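Local atomic coordinates of vibralactone Cyclase (Boreostereum vibrans, PDB entry 6KD0), a protein that probably catalyses the cyclization that forms the fused bicyclic beta-lactone of vibralactone, using an alpha/beta-hydrolase fold. Residues 96-101 with 172-177; 78-83 with 128-133; 13-18 with 320-325. One frame throughout, in Å; residues are numbered along the deposited sequence.

Interaction 1: 96-101 with 172-177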
ATOM      1  N   PRO A  96     -18.188  -7.283  -2.935  1.00 22.30           N
ATOM      2  CA  PRO A  96     -16.859  -7.295  -3.560  1.00 22.52           C
ATOM      3  C   PRO A  96     -15.769  -7.423  -2.508  1.00 23.15           C
ATOM      4  O   PRO A  96     -16.004  -7.254  -1.303  1.00 21.65           O
ATOM      5  CB  PRO A  96     -16.780  -5.952  -4.293  1.00 19.59           C
ATOM      6  CG  PRO A  96     -18.224  -5.460  -4.388  1.00 24.00           C
ATOM      7  CD  PRO A  96     -18.929  -6.034  -3.204  1.00 23.14           C
ATOM      8  N   LEU A  97     -14.556  -7.722  -2.985  1.00 21.32           N
ATOM      9  CA  LEU A  97     -13.436  -8.146  -2.146  1.00 19.04           C
ATOM     10  C   LEU A  97     -12.302  -7.135  -2.271  1.00 17.52           C
ATOM     11  O   LEU A  97     -11.811  -6.896  -3.376  1.00 21.96           O
ATOM     12  CB  LEU A  97     -12.942  -9.529  -2.590  1.00 19.78           C
ATOM     13  CG  LEU A  97     -12.392 -10.537  -1.581  1.00 24.82           C
ATOM     14  CD1 LEU A  97     -11.359 -11.475  -2.213  1.00 25.42           C
ATOM     15  CD2 LEU A  97     -11.852  -9.884  -0.350  1.00 22.47           C
ATOM     16  N   LEU A  98     -11.883  -6.554  -1.149  1.00 18.52           N
ATOM     17  CA  LEU A  98     -10.728  -5.665  -1.096  1.00 19.34           C
ATOM     18  C   LEU A  98      -9.626  -6.323  -0.271  1.00 19.34           C
ATOM     19  O   LEU A  98      -9.845  -6.657   0.896  1.00 18.86           O
ATOM     20  CB  LEU A  98     -11.101  -4.318  -0.472  1.00 22.53           C
ATOM     21  CG  LEU A  98      -9.926  -3.374  -0.194  1.00 20.17           C
ATOM     22  CD1 LEU A  98      -9.329  -2.825  -1.490  1.00 18.33           C
ATOM     23  CD2 LEU A  98     -10.356  -2.240   0.734  1.00 21.69           C
ATOM     24  N   TYR A  99      -8.445  -6.490  -0.857  1.00 17.68           N
ATOM     25  CA  TYR A  99      -7.315  -7.124  -0.171  1.00 17.48           C
ATOM     26  C   TYR A  99      -6.262  -6.046   0.064  1.00 18.81           C
ATOM     27  O   TYR A  99      -5.704  -5.513  -0.898  1.00 18.29           O
ATOM     28  CB  TYR A  99      -6.767  -8.276  -1.008  1.00 15.69           C
ATOM     29  CG  TYR A  99      -5.661  -9.061  -0.358  1.00 19.14           C
ATOM     30  CD1 TYR A  99      -5.967 -10.093   0.525  1.00 17.66           C
ATOM     31  CD2 TYR A  99      -4.325  -8.814  -0.662  1.00 15.84           C
ATOM     32  CE1 TYR A  99      -4.986 -10.842   1.125  1.00 17.96           C
ATOM     33  CE2 TYR A  99      -3.317  -9.564  -0.054  1.00 19.15           C
ATOM     34  CZ  TYR A  99      -3.670 -10.587   0.831  1.00 16.25           C
ATOM     35  OH  TYR A  99      -2.711 -11.364   1.432  1.00 17.13           O
ATOM     36  N   TRP A 100      -5.997  -5.730   1.330  1.00 15.89           N
ATOM     37  CA  TRP A 100      -5.214  -4.562   1.720  1.00 21.94           C
ATOM     38  C   TRP A 100      -3.880  -4.995   2.315  1.00 17.27           C
ATOM     39  O   TRP A 100      -3.842  -5.872   3.194  1.00 19.14           O
ATOM     40  CB  TRP A 100      -6.000  -3.700   2.722  1.00 20.31           C
ATOM     41  CG  TRP A 100      -5.161  -2.618   3.286  1.00 18.81           C
ATOM     42  CD1 TRP A 100      -4.340  -2.703   4.385  1.00 19.00           C
ATOM     43  CD2 TRP A 100      -4.975  -1.304   2.745  1.00 22.28           C
ATOM     44  NE1 TRP A 100      -3.684  -1.509   4.571  1.00 20.88           N
ATOM     45  CE2 TRP A 100      -4.061  -0.633   3.585  1.00 20.25           C
ATOM     46  CE3 TRP A 100      -5.517  -0.617   1.651  1.00 22.89           C
ATOM     47  CZ2 TRP A 100      -3.668   0.688   3.360  1.00 22.51           C
ATOM     48  CZ3 TRP A 100      -5.116   0.697   1.425  1.00 24.43           C
ATOM     49  CH2 TRP A 100      -4.198   1.330   2.279  1.00 21.69           C
ATOM     50  N   VAL A 101      -2.788  -4.379   1.847  1.00 14.46           N
ATOM     51  CA  VAL A 101      -1.434  -4.704   2.300  1.00 16.90           C
ATOM     52  C   VAL A 101      -0.833  -3.486   2.997  1.00 15.80           C
ATOM     53  O   VAL A 101      -0.518  -2.467   2.354  1.00 14.96           O
ATOM     54  CB  VAL A 101      -0.537  -5.159   1.147  1.00 14.81           C
ATOM     55  CG1 VAL A 101       0.733  -5.827   1.709  1.00 14.30           C
ATOM     56  CG2 VAL A 101      -1.306  -6.091   0.238  1.00 18.71           C
ATOM     57  N   VAL A 172     -10.188  -6.093  -5.686  1.00 17.30           N
ATOM     58  CA  VAL A 172      -9.231  -4.993  -5.750  1.00 19.64           C
ATOM     59  C   VAL A 172      -8.107  -5.259  -4.758  1.00 18.44           C
ATOM     60  O   VAL A 172      -8.364  -5.522  -3.576  1.00 18.95           O
ATOM     61  CB  VAL A 172      -9.914  -3.642  -5.457  1.00 17.15           C
ATOM     62  CG1 VAL A 172      -8.869  -2.529  -5.343  1.00 18.21           C
ATOM     63  CG2 VAL A 172     -10.920  -3.322  -6.550  1.00 23.08           C
ATOM     64  N   ILE A 173      -6.864  -5.165  -5.218  1.00 19.38           N
ATOM     65  CA  ILE A 173      -5.729  -5.248  -4.302  1.00 18.54           C
ATOM     66  C   ILE A 173      -5.188  -3.846  -4.089  1.00 17.23           C
ATOM     67  O   ILE A 173      -5.114  -3.032  -5.021  1.00 18.13           O
ATOM     68  CB  ILE A 173      -4.637  -6.206  -4.811  1.00 16.05           C
ATOM     69  CG1 ILE A 173      -3.573  -6.400  -3.731  1.00 17.13           C
ATOM     70  CG2 ILE A 173      -4.006  -5.682  -6.113  1.00 17.62           C
ATOM     71  CD1 ILE A 173      -2.666  -7.547  -4.000  1.00 18.81           C
ATOM     72  N   ALA A 174      -4.863  -3.536  -2.844  1.00 16.24           N
ATOM     73  CA  ALA A 174      -4.452  -2.192  -2.494  1.00 19.04           C
ATOM     74  C   ALA A 174      -3.329  -2.311  -1.484  1.00 17.75           C
ATOM     75  O   ALA A 174      -3.325  -3.236  -0.676  1.00 18.82           O
ATOM     76  CB  ALA A 174      -5.630  -1.381  -1.926  1.00 17.85           C
ATOM     77  N   GLY A 175      -2.362  -1.407  -1.549  1.00 17.77           N
ATOM     78  CA  GLY A 175      -1.268  -1.453  -0.595  1.00 15.21           C
ATOM     79  C   GLY A 175      -0.634  -0.094  -0.402  1.00 17.12           C
ATOM     80  O   GLY A 175      -0.645   0.759  -1.299  1.00 21.65           O
ATOM     81  N   GLN A 176      -0.056   0.087   0.779  1.00 18.09           N
ATOM     82  CA  GLN A 176       0.553   1.346   1.196  1.00 15.18           C
ATOM     83  C   GLN A 176       2.055   1.163   1.379  1.00 16.10           C
ATOM     84  O   GLN A 176       2.483   0.296   2.143  1.00 17.59           O
ATOM     85  CB  GLN A 176      -0.089   1.819   2.499  1.00 16.68           C
ATOM     86  CG  GLN A 176       0.425   3.127   3.019  1.00 17.80           C
ATOM     87  CD  GLN A 176      -0.287   3.503   4.296  1.00 23.77           C
ATOM     88  OE1 GLN A 176       0.257   3.345   5.386  1.00 28.58           O
ATOM     89  NE2 GLN A 176      -1.529   3.957   4.171  1.00 26.56           N
ATOM     90  N   SER A 177       2.846   1.977   0.675  1.00 17.74           N
ATOM     91  CA  SER A 177       4.312   2.048   0.824  1.00 16.77           C
ATOM     92  C   SER A 177       4.893   0.658   0.589  1.00 15.26           C
ATOM     93  O   SER A 177       4.667   0.102  -0.497  1.00 15.89           O
ATOM     94  CB  SER A 177       4.663   2.696   2.162  1.00 16.67           C
ATOM     95  OG  SER A 177       6.081   2.868   2.245  1.00 21.36           O
TER

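Interaction 2: 78-83 with 128-133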
ATOM      1  N   MET A  78      -0.228 -17.466   9.383  1.00 23.17           N
ATOM      2  CA  MET A  78      -0.301 -16.022   9.241  1.00 25.89           C
ATOM      3  C   MET A  78      -1.675 -15.568   9.705  1.00 25.40           C
ATOM      4  O   MET A  78      -2.682 -16.180   9.339  1.00 22.12           O
ATOM      5  CB  MET A  78      -0.068 -15.586   7.777  1.00 21.29           C
ATOM      6  CG  MET A  78      -0.311 -14.113   7.549  1.00 22.06           C
ATOM      7  SD  MET A  78       0.176 -13.478   5.922  1.00 21.64           S
ATOM      8  CE  MET A  78      -0.981 -14.357   4.862  1.00 20.65           C
ATOM      9  N   HIS A  79      -1.712 -14.521  10.524  1.00 21.92           N
ATOM     10  CA  HIS A  79      -2.975 -13.914  10.924  1.00 20.33           C
ATOM     11  C   HIS A  79      -3.570 -13.091   9.784  1.00 23.77           C
ATOM     12  O   HIS A  79      -2.864 -12.323   9.118  1.00 22.13           O
ATOM     13  CB  HIS A  79      -2.766 -13.033  12.155  1.00 25.61           C
ATOM     14  CG  HIS A  79      -3.947 -12.171  12.483  1.00 25.48           C
ATOM     15  ND1 HIS A  79      -3.847 -10.807  12.648  1.00 22.98           N
ATOM     16  CD2 HIS A  79      -5.253 -12.479  12.659  1.00 23.79           C
ATOM     17  CE1 HIS A  79      -5.043 -10.314  12.931  1.00 25.64           C
ATOM     18  NE2 HIS A  79      -5.915 -11.307  12.933  1.00 24.37           N
ATOM     19  N   VAL A  80      -4.876 -13.245   9.579  1.00 20.35           N
ATOM     20  CA  VAL A  80      -5.639 -12.531   8.571  1.00 20.09           C
ATOM     21  C   VAL A  80      -6.864 -11.953   9.267  1.00 24.00           C
ATOM     22  O   VAL A  80      -7.514 -12.646  10.052  1.00 22.58           O
ATOM     23  CB  VAL A  80      -6.071 -13.487   7.432  1.00 20.59           C
ATOM     24  CG1 VAL A  80      -7.042 -12.810   6.513  1.00 25.78           C
ATOM     25  CG2 VAL A  80      -4.858 -14.007   6.665  1.00 21.45           C
ATOM     26  N   ARG A  81      -7.182 -10.692   9.006  1.00 19.65           N
ATOM     27  CA  ARG A  81      -8.416 -10.118   9.519  1.00 19.90           C
ATOM     28  C   ARG A  81      -9.313  -9.715   8.359  1.00 20.07           C
ATOM     29  O   ARG A  81      -8.849  -9.116   7.380  1.00 17.70           O
ATOM     30  CB  ARG A  81      -8.137  -8.916  10.422  1.00 20.95           C
ATOM     31  CG  ARG A  81      -9.395  -8.116  10.785  1.00 18.91           C
ATOM     32  CD  ARG A  81      -9.130  -7.176  11.970  1.00 22.89           C
ATOM     33  NE  ARG A  81      -9.126  -7.900  13.233  1.00 22.59           N
ATOM     34  CZ  ARG A  81      -9.208  -7.335  14.432  1.00 24.21           C
ATOM     35  NH1 ARG A  81      -9.300  -6.017  14.551  1.00 20.15           N
ATOM     36  NH2 ARG A  81      -9.202  -8.098  15.514  1.00 22.66           N
ATOM     37  N   THR A  82     -10.607 -10.022   8.483  1.00 18.88           N
ATOM     38  CA  THR A  82     -11.609  -9.660   7.495  1.00 19.06           C
ATOM     39  C   THR A  82     -12.617  -8.714   8.135  1.00 20.59           C
ATOM     40  O   THR A  82     -12.953  -8.841   9.324  1.00 22.23           O
ATOM     41  CB  THR A  82     -12.320 -10.899   6.912  1.00 21.94           C
ATOM     42  OG1 THR A  82     -13.066 -11.567   7.942  1.00 24.60           O
ATOM     43  CG2 THR A  82     -11.307 -11.872   6.326  1.00 22.67           C
ATOM     44  N   TYR A  83     -13.083  -7.775   7.321  1.00 20.11           N
ATOM     45  CA  TYR A  83     -13.942  -6.661   7.691  1.00 18.99           C
ATOM     46  C   TYR A  83     -15.174  -6.800   6.812  1.00 25.07           C
ATOM     47  O   TYR A  83     -15.083  -6.626   5.589  1.00 25.52           O
ATOM     48  CB  TYR A  83     -13.248  -5.310   7.450  1.00 21.69           C
ATOM     49  CG  TYR A  83     -11.922  -5.134   8.164  1.00 23.66           C
ATOM     50  CD1 TYR A  83     -10.767  -5.763   7.690  1.00 22.55           C
ATOM     51  CD2 TYR A  83     -11.815  -4.338   9.299  1.00 19.36           C
ATOM     52  CE1 TYR A  83      -9.560  -5.620   8.343  1.00 19.63           C
ATOM     53  CE2 TYR A  83     -10.601  -4.184   9.961  1.00 22.74           C
ATOM     54  CZ  TYR A  83      -9.478  -4.831   9.471  1.00 21.37           C
ATOM     55  OH  TYR A  83      -8.269  -4.697  10.125  1.00 20.81           O
ATOM     56  N   CYS A 128     -16.074  -6.371   1.509  1.00 18.06           N
ATOM     57  CA  CYS A 128     -15.325  -7.104   2.518  1.00 23.76           C
ATOM     58  C   CYS A 128     -13.848  -6.779   2.342  1.00 23.76           C
ATOM     59  O   CYS A 128     -13.303  -6.949   1.250  1.00 24.34           O
ATOM     60  CB  CYS A 128     -15.542  -8.611   2.390  1.00 25.16           C
ATOM     61  SG  CYS A 128     -17.262  -9.092   2.606  1.00 26.02           S
ATOM     62  N   ALA A 129     -13.214  -6.307   3.403  1.00 22.72           N
ATOM     63  CA  ALA A 129     -11.791  -6.003   3.374  1.00 21.25           C
ATOM     64  C   ALA A 129     -11.012  -7.123   4.045  1.00 20.64           C
ATOM     65  O   ALA A 129     -11.504  -7.780   4.966  1.00 18.76           O
ATOM     66  CB  ALA A 129     -11.485  -4.680   4.064  1.00 17.93           C
ATOM     67  N   VAL A 130      -9.783  -7.331   3.583  1.00 19.37           N
ATOM     68  CA  VAL A 130      -8.886  -8.332   4.148  1.00 17.80           C
ATOM     69  C   VAL A 130      -7.545  -7.660   4.399  1.00 18.25           C
ATOM     70  O   VAL A 130      -7.050  -6.929   3.535  1.00 20.99           O
ATOM     71  CB  VAL A 130      -8.713  -9.528   3.189  1.00 19.59           C
ATOM     72  CG1 VAL A 130      -7.859 -10.604   3.834  1.00 17.16           C
ATOM     73  CG2 VAL A 130     -10.062 -10.063   2.761  1.00 19.73           C
ATOM     74  N   SER A 131      -6.974  -7.891   5.577  1.00 18.85           N
ATOM     75  CA  SER A 131      -5.678  -7.352   5.978  1.00 16.97           C
ATOM     76  C   SER A 131      -4.838  -8.492   6.539  1.00 18.58           C
ATOM     77  O   SER A 131      -5.353  -9.319   7.294  1.00 19.24           O
ATOM     78  CB  SER A 131      -5.859  -6.265   7.030  1.00 17.71           C
ATOM     79  OG  SER A 131      -4.642  -5.560   7.238  1.00 21.99           O
ATOM     80  N   ILE A 132      -3.551  -8.555   6.194  1.00 18.02           N
ATOM     81  CA  ILE A 132      -2.755  -9.725   6.567  1.00 19.00           C
ATOM     82  C   ILE A 132      -1.440  -9.322   7.230  1.00 20.80           C
ATOM     83  O   ILE A 132      -0.832  -8.293   6.907  1.00 18.25           O
ATOM     84  CB  ILE A 132      -2.505 -10.669   5.363  1.00 20.70           C
ATOM     85  CG1 ILE A 132      -1.306 -10.224   4.505  1.00 19.15           C
ATOM     86  CG2 ILE A 132      -3.794 -10.859   4.568  1.00 17.43           C
ATOM     87  CD1 ILE A 132      -1.528  -8.915   3.726  1.00 16.58           C
ATOM     88  N   ASP A 133      -1.006 -10.163   8.175  1.00 19.28           N
ATOM     89  CA  ASP A 133       0.221  -9.942   8.939  1.00 16.23           C
ATOM     90  C   ASP A 133       1.381 -10.691   8.279  1.00 20.26           C
ATOM     91  O   ASP A 133       1.879 -11.705   8.779  1.00 20.58           O
ATOM     92  CB  ASP A 133       0.026 -10.390  10.386  1.00 19.59           C
ATOM     93  CG  ASP A 133      -0.956  -9.505  11.147  1.00 25.69           C
ATOM     94  OD1 ASP A 133      -1.293  -8.415  10.634  1.00 22.60           O
ATOM     95  OD2 ASP A 133      -1.386  -9.904  12.252  1.00 25.43           O
TER
HETATM   96  O   HOH W   1      -5.941  -3.629   8.943  1.00 23.48           O

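Interaction 3: 13-18 with 320-325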
ATOM      1  N   THR A  13       8.762  21.539  -2.255  1.00 28.15           N
ATOM      2  CA  THR A  13       8.668  22.729  -1.419  1.00 29.36           C
ATOM      3  C   THR A  13       7.485  22.552  -0.472  1.00 30.89           C
ATOM      4  O   THR A  13       6.384  22.196  -0.910  1.00 28.87           O
ATOM      5  CB  THR A  13       8.499  23.980  -2.281  1.00 34.42           C
ATOM      6  OG1 THR A  13       7.330  23.822  -3.083  1.00 37.89           O
ATOM      7  CG2 THR A  13       9.681  24.155  -3.222  1.00 28.30           C
ATOM      8  N   ALA A  14       7.706  22.811   0.817  1.00 28.50           N
ATOM      9  CA  ALA A  14       6.710  22.472   1.827  1.00 29.19           C
ATOM     10  C   ALA A  14       5.352  23.095   1.509  1.00 30.26           C
ATOM     11  O   ALA A  14       5.246  24.298   1.254  1.00 28.61           O
ATOM     12  CB  ALA A  14       7.195  22.918   3.204  1.00 29.77           C
ATOM     13  N   HIS A  15       4.324  22.253   1.484  1.00 24.81           N
ATOM     14  CA  HIS A  15       2.950  22.726   1.382  1.00 28.48           C
ATOM     15  C   HIS A  15       2.669  23.700   2.524  1.00 29.45           C
ATOM     16  O   HIS A  15       3.034  23.412   3.675  1.00 25.44           O
ATOM     17  CB  HIS A  15       1.979  21.539   1.451  1.00 28.24           C
ATOM     18  CG  HIS A  15       0.569  21.871   1.060  1.00 29.14           C
ATOM     19  ND1 HIS A  15      -0.272  22.627   1.854  1.00 29.73           N
ATOM     20  CD2 HIS A  15      -0.152  21.530  -0.035  1.00 29.06           C
ATOM     21  CE1 HIS A  15      -1.443  22.752   1.255  1.00 28.85           C
ATOM     22  NE2 HIS A  15      -1.400  22.089   0.110  1.00 33.08           N
ATOM     23  N   PRO A  16       2.023  24.845   2.257  1.00 29.15           N
ATOM     24  CA  PRO A  16       1.777  25.826   3.330  1.00 28.24           C
ATOM     25  C   PRO A  16       1.041  25.260   4.522  1.00 29.16           C
ATOM     26  O   PRO A  16       1.238  25.747   5.639  1.00 30.34           O
ATOM     27  CB  PRO A  16       0.931  26.902   2.630  1.00 32.22           C
ATOM     28  CG  PRO A  16       1.270  26.777   1.204  1.00 32.81           C
ATOM     29  CD  PRO A  16       1.486  25.312   0.965  1.00 31.73           C
ATOM     30  N   GLU A  17       0.172  24.263   4.322  1.00 29.33           N
ATOM     31  CA  GLU A  17      -0.528  23.669   5.450  1.00 30.22           C
ATOM     32  C   GLU A  17       0.355  22.690   6.203  1.00 28.89           C
ATOM     33  O   GLU A  17       0.094  22.412   7.381  1.00 29.34           O
ATOM     34  CB  GLU A  17      -1.814  22.981   4.987  1.00 32.06           C
ATOM     35  CG  GLU A  17      -2.899  23.963   4.569  1.00 37.81           C
ATOM     36  CD  GLU A  17      -4.039  23.322   3.792  1.00 45.66           C
ATOM     37  OE1 GLU A  17      -4.401  22.157   4.087  1.00 34.59           O
ATOM     38  OE2 GLU A  17      -4.571  23.997   2.882  1.00 54.05           O
ATOM     39  N   PHE A  18       1.407  22.177   5.563  1.00 28.12           N
ATOM     40  CA  PHE A  18       2.250  21.190   6.220  1.00 25.81           C
ATOM     41  C   PHE A  18       3.386  21.793   7.041  1.00 26.61           C
ATOM     42  O   PHE A  18       3.742  21.240   8.086  1.00 27.00           O
ATOM     43  CB  PHE A  18       2.856  20.225   5.197  1.00 25.27           C
ATOM     44  CG  PHE A  18       3.702  19.163   5.831  1.00 24.52           C
ATOM     45  CD1 PHE A  18       3.122  18.192   6.634  1.00 27.27           C
ATOM     46  CD2 PHE A  18       5.070  19.149   5.651  1.00 26.31           C
ATOM     47  CE1 PHE A  18       3.894  17.216   7.232  1.00 24.26           C
ATOM     48  CE2 PHE A  18       5.843  18.179   6.248  1.00 26.94           C
ATOM     49  CZ  PHE A  18       5.246  17.210   7.041  1.00 23.76           C
ATOM     50  N   MET A 320      -4.766  16.792   9.734  1.00 21.24           N
ATOM     51  CA  MET A 320      -4.674  17.783   8.670  1.00 22.81           C
ATOM     52  C   MET A 320      -5.848  17.616   7.722  1.00 24.37           C
ATOM     53  O   MET A 320      -6.244  16.492   7.399  1.00 22.54           O
ATOM     54  CB  MET A 320      -3.370  17.628   7.882  1.00 21.56           C
ATOM     55  CG  MET A 320      -2.115  18.150   8.544  1.00 26.82           C
ATOM     56  SD  MET A 320      -0.682  17.816   7.499  1.00 28.37           S
ATOM     57  CE  MET A 320      -0.871  19.042   6.208  1.00 26.13           C
ATOM     58  N   LYS A 321      -6.419  18.741   7.281  1.00 25.66           N
ATOM     59  CA  LYS A 321      -7.454  18.676   6.251  1.00 27.79           C
ATOM     60  C   LYS A 321      -6.916  18.025   4.980  1.00 24.92           C
ATOM     61  O   LYS A 321      -7.620  17.246   4.323  1.00 24.63           O
ATOM     62  CB  LYS A 321      -7.996  20.077   5.958  1.00 30.57           C
ATOM     63  CG  LYS A 321      -8.720  20.708   7.140  1.00 38.55           C
ATOM     64  CD  LYS A 321      -8.664  22.236   7.103  1.00 55.05           C
ATOM     65  CE  LYS A 321      -7.274  22.798   6.754  1.00 59.21           C
ATOM     66  NZ  LYS A 321      -6.197  22.405   7.701  1.00 63.67           N
ATOM     67  N   LEU A 322      -5.654  18.304   4.643  1.00 22.64           N
ATOM     68  CA  LEU A 322      -5.034  17.695   3.467  1.00 23.27           C
ATOM     69  C   LEU A 322      -4.922  16.176   3.601  1.00 23.80           C
ATOM     70  O   LEU A 322      -5.121  15.445   2.622  1.00 22.14           O
ATOM     71  CB  LEU A 322      -3.655  18.308   3.239  1.00 25.33           C
ATOM     72  CG  LEU A 322      -3.017  18.116   1.869  1.00 29.04           C
ATOM     73  CD1 LEU A 322      -3.919  18.649   0.750  1.00 28.48           C
ATOM     74  CD2 LEU A 322      -1.671  18.794   1.844  1.00 28.82           C
ATOM     75  N   ALA A 323      -4.576  15.692   4.800  1.00 20.75           N
ATOM     76  CA  ALA A 323      -4.486  14.255   5.052  1.00 21.18           C
ATOM     77  C   ALA A 323      -5.852  13.593   4.942  1.00 21.34           C
ATOM     78  O   ALA A 323      -5.983  12.485   4.402  1.00 21.92           O
ATOM     79  CB  ALA A 323      -3.871  14.013   6.431  1.00 19.58           C
ATOM     80  N   GLN A 324      -6.888  14.253   5.463  1.00 22.15           N
ATOM     81  CA  GLN A 324      -8.231  13.719   5.304  1.00 26.86           C
ATOM     82  C   GLN A 324      -8.598  13.650   3.833  1.00 23.29           C
ATOM     83  O   GLN A 324      -9.250  12.696   3.392  1.00 22.60           O
ATOM     84  CB  GLN A 324      -9.227  14.573   6.087  1.00 25.75           C
ATOM     85  CG  GLN A 324      -9.171  14.274   7.574  1.00 23.22           C
ATOM     86  CD  GLN A 324      -9.722  15.401   8.416  1.00 31.73           C
ATOM     87  OE1 GLN A 324      -8.980  16.132   9.076  1.00 30.67           O
ATOM     88  NE2 GLN A 324     -11.025  15.554   8.389  1.00 32.59           N
ATOM     89  N   LYS A 325      -8.150  14.629   3.045  1.00 24.25           N
ATOM     90  CA  LYS A 325      -8.464  14.590   1.619  1.00 25.45           C
ATOM     91  C   LYS A 325      -7.742  13.428   0.951  1.00 25.39           C
ATOM     92  O   LYS A 325      -8.305  12.756   0.076  1.00 21.57           O
ATOM     93  CB  LYS A 325      -8.099  15.918   0.960  1.00 26.07           C
ATOM     94  CG  LYS A 325      -8.586  16.025  -0.472  1.00 40.14           C
ATOM     95  CD  LYS A 325      -8.422  17.436  -1.025  1.00 46.99           C
ATOM     96  CE  LYS A 325      -8.696  17.489  -2.532  1.00 59.36           C
ATOM     97  NZ  LYS A 325      -7.474  17.899  -3.295  1.00 61.08           N
TER
HETATM   98  O   HOH W   2      -4.227  20.438   5.783  1.00 29.80           O

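Interaction 1: 96-101 with 172-177
A174 O is gripped from strand 97-101 by the V101 N-H, at 2.8 Å between V101 N and A174 O, and by the W100 CA-H, a weaker CA-H...O contact. Four more backbone bonds join the two parallel strands. L97 O and V101 O receive V172 N and Q176 N, and V172 O and Y99 O lie between them, bonded to Y99 N and A174 N. On the face carrying L98 and W100, the tip of L98 reaches V172, with CD1 at 3.9 Å from V172 CG1. The W100 indole meets the methyl of A174 at an oblique slant, CE3 lying 3.7 Å from A174 CB. The indole leans toward the neighbouring strand because chi1 (172°) holds CG opposite the backbone N, and Q176 NE2 sits at its edge with the amide perpendicular to the ring. NE2 is hydrogen-bonded to Q207 OE1. On the other face Y99 and I173 run side by side, Y99 CD2 3.9 Å from I173 CD1. The strand of Q176 leads to S177, right before a helix, in what appears to be the nucleophile elbow of the hydrolase fold; S177 OG is hydrogen-bonded to H311 NE2, consistent with a Ser-His-Asp triad. F338 of helix 321-338 touches L98 and V172, M334 of the same helix touches W100, helix 144-158 packs on Y99 and V101, and strand 128-132 flanks strand 97-101.

Interaction 2: 78-83 with 128-133
R81 and S131 form a hydrogen-bonded pair at the middle of an antiparallel strand pairing, in which strand 76-85 lies beside strand 128-132 in the central sheet of the alpha/beta-hydrolase fold. R81 N gives to S131 O and S131 N to R81 O, both at 2.9 Å, and Y83 and A129 make a second reciprocal pair. D133 N also bonds to H79 O. In the non-hydrogen-bonded pairs V80-I132 and T82-V130, the CA atoms draw in to 4.5 Å.

Apolar contacts gather on the face of V80, T82, V130 and I132. V80 CG1 lies 3.6 Å from V130 CG1, the two side chains crossing, whereas V80 and I132 point the same way with their CG2 atoms adjacent. M78, one residue before H79, adds its sulfur and methyl to I132: the extended chi1 and chi2 bring SD to 3.8 Å from I132 CG1, and the bend at chi3 (66°) turns CE toward I132 CB, 4.0 Å away. On the opposite face, with R81 and S131, the Y83 ring reaches from A129 to S131: CD1 is 3.9 Å from A129 CB, and A129 O lies at the ring edge, in its plane.

Among the polar side chains, H79 NE2 is hydrogen-bonded to D68 OD1, R81 NE makes a salt bridge with the same oxygen, and R81 NH1 forms another with D115. D115 also receives Y83 OH, while D133 OD1 takes the Y111 N-H. One water donates to both Y83 OH and S131 OG. In the His-carboxylate bond, H79 ND1 meets D133 OD2 at 2.7 Å: the oxygen lies in the imidazole plane, but the N-H arrives from above the carboxylate plane, 53° out of it.

Interaction 3: 13-18 with 320-325
L322 CD2 sits squarely over one face of the H15 imidazole, 3.7 Å from the ring centroid and 12° off its normal, a CH-pi contact that forms the tight part of this junction. The two side chains come from opposite directions. The ring's rotation is fixed by its own segment: ND1 accepts the E17 N-H at 3.0 Å, nearly in the imidazole plane, and so caps the turn that leads into helix 18-24. Beside it M320, at the N-cap position of helix 321-338, makes a Met-aromatic contact, SD meeting the F18 ring at its edge, 3.9 Å from CD1. A bend at chi3 (75°) brings M320 CE back against the backbone, 3.7 Å from E17 O. The contact thus joins the N-terminal segment to the start of the final helix of the hydrolase fold, and V309 touches H15, F18 and L322. The more exposed side is looser. E17 OE1 and K321 NZ stand 4.0 Å apart, beyond a salt bridge, while the side chains cross at about a right angle. A water accepts the L322 N-H at 2.8 Å and takes a weak bond from K321 NZ; its approach to E17 OE1 is implausibly short and therefore doubtful.

Overall arrangement
From the N terminus, the chain first passes residues 13-18, which meet 320-325 only after some 300 residues, so interaction 3 closes the longest loop and encloses the other two. Within it the segments alternate: 78-83, 96-101, 128-133, then 172-177, so the loops of interactions 2 and 1 cross. These two share the central sheet, since strands 97-101 and 128-132 are neighbours: W100 N lies 2.7 Å from V130 O, a probable hydrogen bond. Together they tie the antiparallel strand 76-85 to the parallel strands 97-101 and 171-176, the latter leading to S177. Interaction 3 stands apart, its centre about 25 Å from that of interaction 1, joining the N-terminal segment to the last helix.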